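Local coordinates for protein NRPS (PDB 6NKI) that forms part of a non-ribosomal peptide synthetase and binds NADPH with a Rossmann-type fold of the male sterility protein family, at residues V47-V52 against L83-P88; Y51-A56 against G89-P94. All coordinates share one frame; numbering follows the deposited sequence.

Contact 1: residues V47-V52 against L83-P88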
# COMPACT_ATOMS: atom_id res chain seq x y z
N VAL A 47 21.40 8.61 -4.34
CA VAL A 47 21.85 8.19 -5.66
C VAL A 47 22.36 9.40 -6.45
O VAL A 47 21.67 10.43 -6.56
CB VAL A 47 20.74 7.43 -6.39
CG1 VAL A 47 19.54 8.28 -6.52
CG2 VAL A 47 21.21 6.99 -7.76
N SER A 48 23.58 9.28 -6.98
CA SER A 48 24.27 10.38 -7.64
C SER A 48 24.23 10.31 -9.15
O SER A 48 24.41 11.34 -9.81
CB SER A 48 25.73 10.42 -7.17
OG SER A 48 26.48 11.42 -7.84
N ILE A 49 23.99 9.13 -9.73
CA ILE A 49 23.90 8.96 -11.17
C ILE A 49 23.25 7.59 -11.37
O ILE A 49 23.39 6.71 -10.50
CB ILE A 49 25.29 9.05 -11.86
CG1 ILE A 49 25.22 9.64 -13.28
CG2 ILE A 49 25.93 7.69 -12.01
CD1 ILE A 49 25.05 11.15 -13.36
N VAL A 50 22.53 7.38 -12.47
CA VAL A 50 22.07 6.03 -12.79
C VAL A 50 22.51 5.69 -14.21
O VAL A 50 22.34 6.50 -15.13
CB VAL A 50 20.55 5.86 -12.63
CG1 VAL A 50 20.11 4.43 -12.99
CG2 VAL A 50 20.11 6.21 -11.22
N TYR A 51 23.08 4.50 -14.37
CA TYR A 51 23.42 3.98 -15.69
C TYR A 51 22.35 2.98 -16.10
O TYR A 51 22.04 2.06 -15.34
CB TYR A 51 24.78 3.26 -15.71
CG TYR A 51 25.95 4.00 -15.12
CD1 TYR A 51 26.43 5.16 -15.71
CD2 TYR A 51 26.64 3.49 -14.02
CE1 TYR A 51 27.56 5.83 -15.18
CE2 TYR A 51 27.76 4.16 -13.48
CZ TYR A 51 28.21 5.32 -14.08
OH TYR A 51 29.29 5.99 -13.56
N VAL A 52 21.79 3.15 -17.29
CA VAL A 52 20.71 2.28 -17.76
C VAL A 52 21.10 1.60 -19.08
O VAL A 52 21.46 2.27 -20.06
CB VAL A 52 19.38 3.04 -17.86
CG1 VAL A 52 18.96 3.51 -16.50
CG2 VAL A 52 19.49 4.23 -18.78
N LEU A 83 20.82 13.27 -14.31
CA LEU A 83 21.19 12.16 -13.44
C LEU A 83 21.37 10.84 -14.18
O LEU A 83 21.71 9.83 -13.56
CB LEU A 83 20.13 11.98 -12.34
CG LEU A 83 20.29 12.63 -10.97
CD1 LEU A 83 21.46 11.99 -10.29
CD2 LEU A 83 20.49 14.14 -11.06
N ILE A 84 21.15 10.83 -15.48
CA ILE A 84 21.01 9.59 -16.22
C ILE A 84 22.13 9.49 -17.26
O ILE A 84 22.47 10.47 -17.93
CB ILE A 84 19.61 9.53 -16.86
CG1 ILE A 84 19.29 8.14 -17.40
CG2 ILE A 84 19.45 10.56 -17.95
CD1 ILE A 84 17.80 7.98 -17.65
N GLN A 85 22.74 8.31 -17.34
CA GLN A 85 23.68 8.01 -18.42
C GLN A 85 23.28 6.69 -19.05
O GLN A 85 23.02 5.70 -18.34
CB GLN A 85 25.13 7.96 -17.92
CG GLN A 85 25.66 9.32 -17.56
CD GLN A 85 27.14 9.31 -17.24
OE1 GLN A 85 27.80 8.26 -17.28
NE2 GLN A 85 27.68 10.48 -16.92
N VAL A 86 23.22 6.67 -20.36
CA VAL A 86 22.72 5.52 -21.09
C VAL A 86 23.91 4.74 -21.64
O VAL A 86 24.82 5.31 -22.24
CB VAL A 86 21.77 5.97 -22.21
CG1 VAL A 86 21.29 4.79 -23.00
CG2 VAL A 86 20.59 6.71 -21.62
N TRP A 87 23.91 3.43 -21.40
CA TRP A 87 24.93 2.55 -21.96
C TRP A 87 24.31 1.63 -22.99
O TRP A 87 23.54 0.71 -22.62
CB TRP A 87 25.61 1.72 -20.88
CG TRP A 87 26.51 2.45 -19.95
CD1 TRP A 87 26.92 3.74 -20.02
CD2 TRP A 87 27.09 1.90 -18.77
NE1 TRP A 87 27.74 4.04 -18.96
CE2 TRP A 87 27.85 2.92 -18.18
CE3 TRP A 87 27.05 0.65 -18.17
CZ2 TRP A 87 28.56 2.72 -17.01
CZ3 TRP A 87 27.75 0.45 -17.01
CH2 TRP A 87 28.49 1.48 -16.44
N PRO A 88 24.61 1.79 -24.27
CA PRO A 88 24.15 0.84 -25.28
C PRO A 88 24.61 -0.58 -24.95
O PRO A 88 25.75 -0.80 -24.54
CB PRO A 88 24.78 1.36 -26.57
CG PRO A 88 25.06 2.82 -26.30
CD PRO A 88 25.42 2.88 -24.85
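Strand 47-52 runs parallel to strand 84-88, and the N-H and C=O groups of Val50 and Val52 hold four backbone hydrogen bonds across the gap. Val50 N donates to Leu83 O at 2.8 Å, and Gln85 N donates to Val50 O at 2.9 Å. The pattern repeats one step on. Val52 N reaches Gln85 O, and Trp87 N reaches Val52 O, both at 3.0 Å. The strand axes are inclined at 22°.

Tyr51, Gln85 and Trp87 line one face of the sheet. The six-membered ring of Trp87 lies over one face of the Tyr51 ring in an offset stack, with centroids 4.3 Å apart and planes at 19°. The offset puts Tyr51 CB over the centre of the Trp87 six-membered ring, a CH-pi contact. Tyr51 has CG anti to its carbonyl carbon (chi1 -51°), as Trp87 does, and the two rings lean the same way and overlap. Gln85 stands alongside the tyrosine. Its OE1 meets the ring edge in plane, 3.2 Å from Tyr51 CE1. Trp87 also meets the rings of Phe25 and His102.

Aliphatic side chains fill the other face. Val52 CG2 touches Val86 CG2 at 3.9 Å and Ile84 CG1 at 4.2 Å. Ile66 of helix 59-72 and Leu38 of helix 32-43 cover this side.

This is the pairing of a right-handed beta-alpha-beta crossover at the edge of a Rossmann sheet. The backbone bonds satisfy the N-H and C=O of the buried Val50 and Val52 inside the sheet, so both faces can be held mainly by apolar and aromatic contact.

Contact 2: residues Y51-A56 against G89-P94. With NDP (NADPH dihydro-nicotinamide-adenine-dinucleotide phosphate), chain B.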
# COMPACT_ATOMS: atom_id res chain seq x y z
N TYR A 51 23.08 4.50 -14.37
CA TYR A 51 23.42 3.98 -15.69
C TYR A 51 22.35 2.98 -16.10
O TYR A 51 22.04 2.06 -15.34
CB TYR A 51 24.78 3.26 -15.71
CG TYR A 51 25.95 4.00 -15.12
CD1 TYR A 51 26.43 5.16 -15.71
CD2 TYR A 51 26.64 3.49 -14.02
CE1 TYR A 51 27.56 5.83 -15.18
CE2 TYR A 51 27.76 4.16 -13.48
CZ TYR A 51 28.21 5.32 -14.08
OH TYR A 51 29.29 5.99 -13.56
N VAL A 52 21.79 3.15 -17.29
CA VAL A 52 20.71 2.28 -17.76
C VAL A 52 21.10 1.60 -19.08
O VAL A 52 21.46 2.27 -20.06
CB VAL A 52 19.38 3.04 -17.86
CG1 VAL A 52 18.96 3.51 -16.50
CG2 VAL A 52 19.49 4.23 -18.78
N LEU A 53 21.03 0.27 -19.07
CA LEU A 53 21.11 -0.52 -20.28
C LEU A 53 20.03 -0.08 -21.25
O LEU A 53 18.86 0.07 -20.87
CB LEU A 53 20.94 -2.00 -19.94
CG LEU A 53 21.43 -2.95 -21.06
CD1 LEU A 53 22.93 -2.74 -21.34
CD2 LEU A 53 21.17 -4.44 -20.80
N ALA A 54 20.41 0.15 -22.49
CA ALA A 54 19.46 0.48 -23.54
C ALA A 54 19.64 -0.49 -24.69
O ALA A 54 20.72 -0.57 -25.28
CB ALA A 54 19.64 1.92 -24.03
N ARG A 55 18.58 -1.24 -24.99
CA ARG A 55 18.60 -2.19 -26.10
C ARG A 55 19.06 -1.52 -27.38
O ARG A 55 19.86 -2.09 -28.14
CB ARG A 55 17.20 -2.80 -26.27
CG ARG A 55 17.08 -3.90 -27.31
CD ARG A 55 15.68 -4.53 -27.28
NE ARG A 55 15.50 -5.52 -28.34
CZ ARG A 55 14.39 -6.23 -28.51
NH1 ARG A 55 14.31 -7.11 -29.51
NH2 ARG A 55 13.36 -6.06 -27.70
N ALA A 56 18.61 -0.29 -27.62
CA ALA A 56 18.93 0.40 -28.87
C ALA A 56 20.41 0.77 -28.91
O ALA A 56 20.99 1.13 -27.88
CB ALA A 56 18.07 1.65 -29.04
N GLY A 89 23.71 -1.53 -25.15
CA GLY A 89 24.02 -2.90 -24.80
C GLY A 89 22.92 -3.84 -25.21
O GLY A 89 21.98 -3.47 -25.92
N ASP A 90 23.06 -5.09 -24.76
CA ASP A 90 22.17 -6.17 -25.13
C ASP A 90 22.50 -7.38 -24.27
O ASP A 90 23.62 -7.90 -24.28
CB ASP A 90 22.27 -6.50 -26.63
CG ASP A 90 21.23 -7.54 -27.10
OD1 ASP A 90 20.62 -8.24 -26.26
OD2 ASP A 90 20.99 -7.62 -28.33
N LEU A 91 21.49 -7.82 -23.51
CA LEU A 91 21.66 -8.92 -22.58
C LEU A 91 22.22 -10.15 -23.28
O LEU A 91 23.00 -10.91 -22.69
CB LEU A 91 20.30 -9.21 -21.94
CG LEU A 91 19.52 -8.11 -21.17
CD1 LEU A 91 18.10 -8.56 -20.85
CD2 LEU A 91 20.20 -7.69 -19.89
N SER A 92 21.86 -10.34 -24.55
CA SER A 92 22.27 -11.55 -25.27
C SER A 92 23.78 -11.60 -25.45
O SER A 92 24.41 -12.64 -25.21
CB SER A 92 21.57 -11.62 -26.63
OG SER A 92 20.16 -11.72 -26.46
N GLN A 93 24.39 -10.48 -25.85
CA GLN A 93 25.81 -10.47 -26.17
C GLN A 93 26.66 -10.66 -24.93
O GLN A 93 26.21 -10.44 -23.80
CB GLN A 93 26.19 -9.17 -26.87
CG GLN A 93 25.56 -8.97 -28.25
CD GLN A 93 26.04 -7.70 -28.93
OE1 GLN A 93 26.87 -6.96 -28.40
NE2 GLN A 93 25.48 -7.42 -30.11
N PRO A 94 27.91 -11.09 -25.10
CA PRO A 94 28.82 -11.14 -23.96
C PRO A 94 29.05 -9.75 -23.40
O PRO A 94 29.09 -8.76 -24.13
CB PRO A 94 30.11 -11.71 -24.56
CG PRO A 94 29.68 -12.42 -25.79
CD PRO A 94 28.53 -11.61 -26.33
PA NDP B . 9.04 -5.97 -21.85
O1A NDP B . 8.86 -7.45 -22.06
O2A NDP B . 9.31 -5.08 -23.03
O5B NDP B . 10.12 -5.61 -20.61
C5B NDP B . 11.24 -6.41 -20.76
C4B NDP B . 12.50 -5.54 -20.63
O4B NDP B . 13.63 -6.33 -21.07
C3B NDP B . 12.37 -4.29 -21.48
O3B NDP B . 13.01 -3.24 -20.83
C2B NDP B . 13.21 -4.61 -22.78
O2B NDP B . 13.81 -3.53 -23.35
C1B NDP B . 14.29 -5.61 -22.13
N9A NDP B . 14.84 -6.59 -23.14
C8A NDP B . 14.17 -7.61 -23.85
N7A NDP B . 14.98 -8.31 -24.68
C5A NDP B . 16.24 -7.70 -24.50
C6A NDP B . 17.51 -7.96 -25.07
N6A NDP B . 17.69 -8.96 -26.00
N1A NDP B . 18.60 -7.21 -24.73
C2A NDP B . 18.37 -6.22 -23.81
N3A NDP B . 17.25 -5.86 -23.18
C4A NDP B . 16.17 -6.63 -23.55
O3 NDP B . 7.57 -5.45 -21.22
PN NDP B . 6.96 -6.53 -20.18
O1N NDP B . 5.81 -5.93 -19.47
O2N NDP B . 6.85 -7.90 -20.81
O5D NDP B . 8.11 -6.88 -18.78
C5D NDP B . 8.49 -5.72 -18.03
C4D NDP B . 8.59 -6.01 -16.46
O4D NDP B . 7.30 -6.34 -15.91
C3D NDP B . 9.52 -7.22 -16.13
O3D NDP B . 10.58 -6.77 -15.30
C2D NDP B . 8.66 -8.27 -15.38
O2D NDP B . 9.23 -8.70 -14.16
C1D NDP B . 7.41 -7.51 -15.04
N1N NDP B . 6.09 -8.27 -15.30
C2N NDP B . 5.03 -7.47 -15.57
C3N NDP B . 3.81 -7.95 -15.85
C7N NDP B . 2.85 -6.88 -16.01
O7N NDP B . 3.05 -5.81 -16.59
N7N NDP B . 1.70 -7.06 -15.32
C4N NDP B . 3.49 -9.45 -15.93
C5N NDP B . 4.66 -10.28 -15.48
C6N NDP B . 5.87 -9.71 -15.18
P2B NDP B . 12.95 -2.88 -24.88
O1X NDP B . 13.77 -1.65 -25.11
O2X NDP B . 13.11 -4.03 -25.88
O3X NDP B . 11.60 -2.70 -24.26
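Gly89 meets the end of strand 47-54 through one backbone bond, from Gly89 N to Ala54 O at 3.1 Å. The donor is tilted 32° from the carbonyl plane. Leu53 CD1 lies against Gly89 CA at 3.6 Å, where the glycine has no side chain to block it.

Asp90 follows and turns its carboxylate to the NADPH. OD1 accepts a hydrogen bond from N6A of the NADPH adenine at 3.0 Å. The same oxygen accepts from Ser92 N at 3.0 Å, which makes an Asx turn. Ser92 N comes from above the carboxylate plane. The two donors probably limit the rotation of the carboxylate.

Leu91 sits between Leu53 and the adenine. Its CD2 touches Leu53 CD2 at 3.5 Å as the two side chains cross. Its CG packs on C2A of the adenine at 3.4 Å. Ser92 OG ends near N6A, without a hydrogen bond to it.

Arg55 reaches the NADPH from the first segment. Its chain is extended from CG to NE, with CG anti to the backbone N (chi1 -175°). NH2 donates to O2X of the ribose 2'-phosphate at 2.7 Å, with the oxygen at the guanidinium edge, in plane. A basic residue just after the second strand is a familiar feature of NADP-binding Rossmann folds. Here it probably helps to balance the phosphate charge.

Leu53 and Leu91 both rest on Thr27 of strand 22-27. Leu91 also packs on Ala142 and Ser146 of helix 136-156, while Ala56 touches Lys61 and Arg65 of helix 59-72.

In the fold
From the N terminus, strand 22-27 and helix 32-43 lead into strand 47-54, where both contacts start. The chain then passes through helix 59-72 and returns. Contact 1 closes this excursion at strand 84-88, the edge of the seven-stranded parallel sheet within the chain. Contact 2 closes it again one step later, where the loop after that strand meets the end of strand 47-54. The two closures are staggered, so they cross and do not nest. A probable hydrogen bond from Ala54 N to Trp87 O joins them. Contact 1 ties the edge strand to its neighbour in the sheet, and contact 2 carries the chain on from the sheet edge to the NADPH pocket.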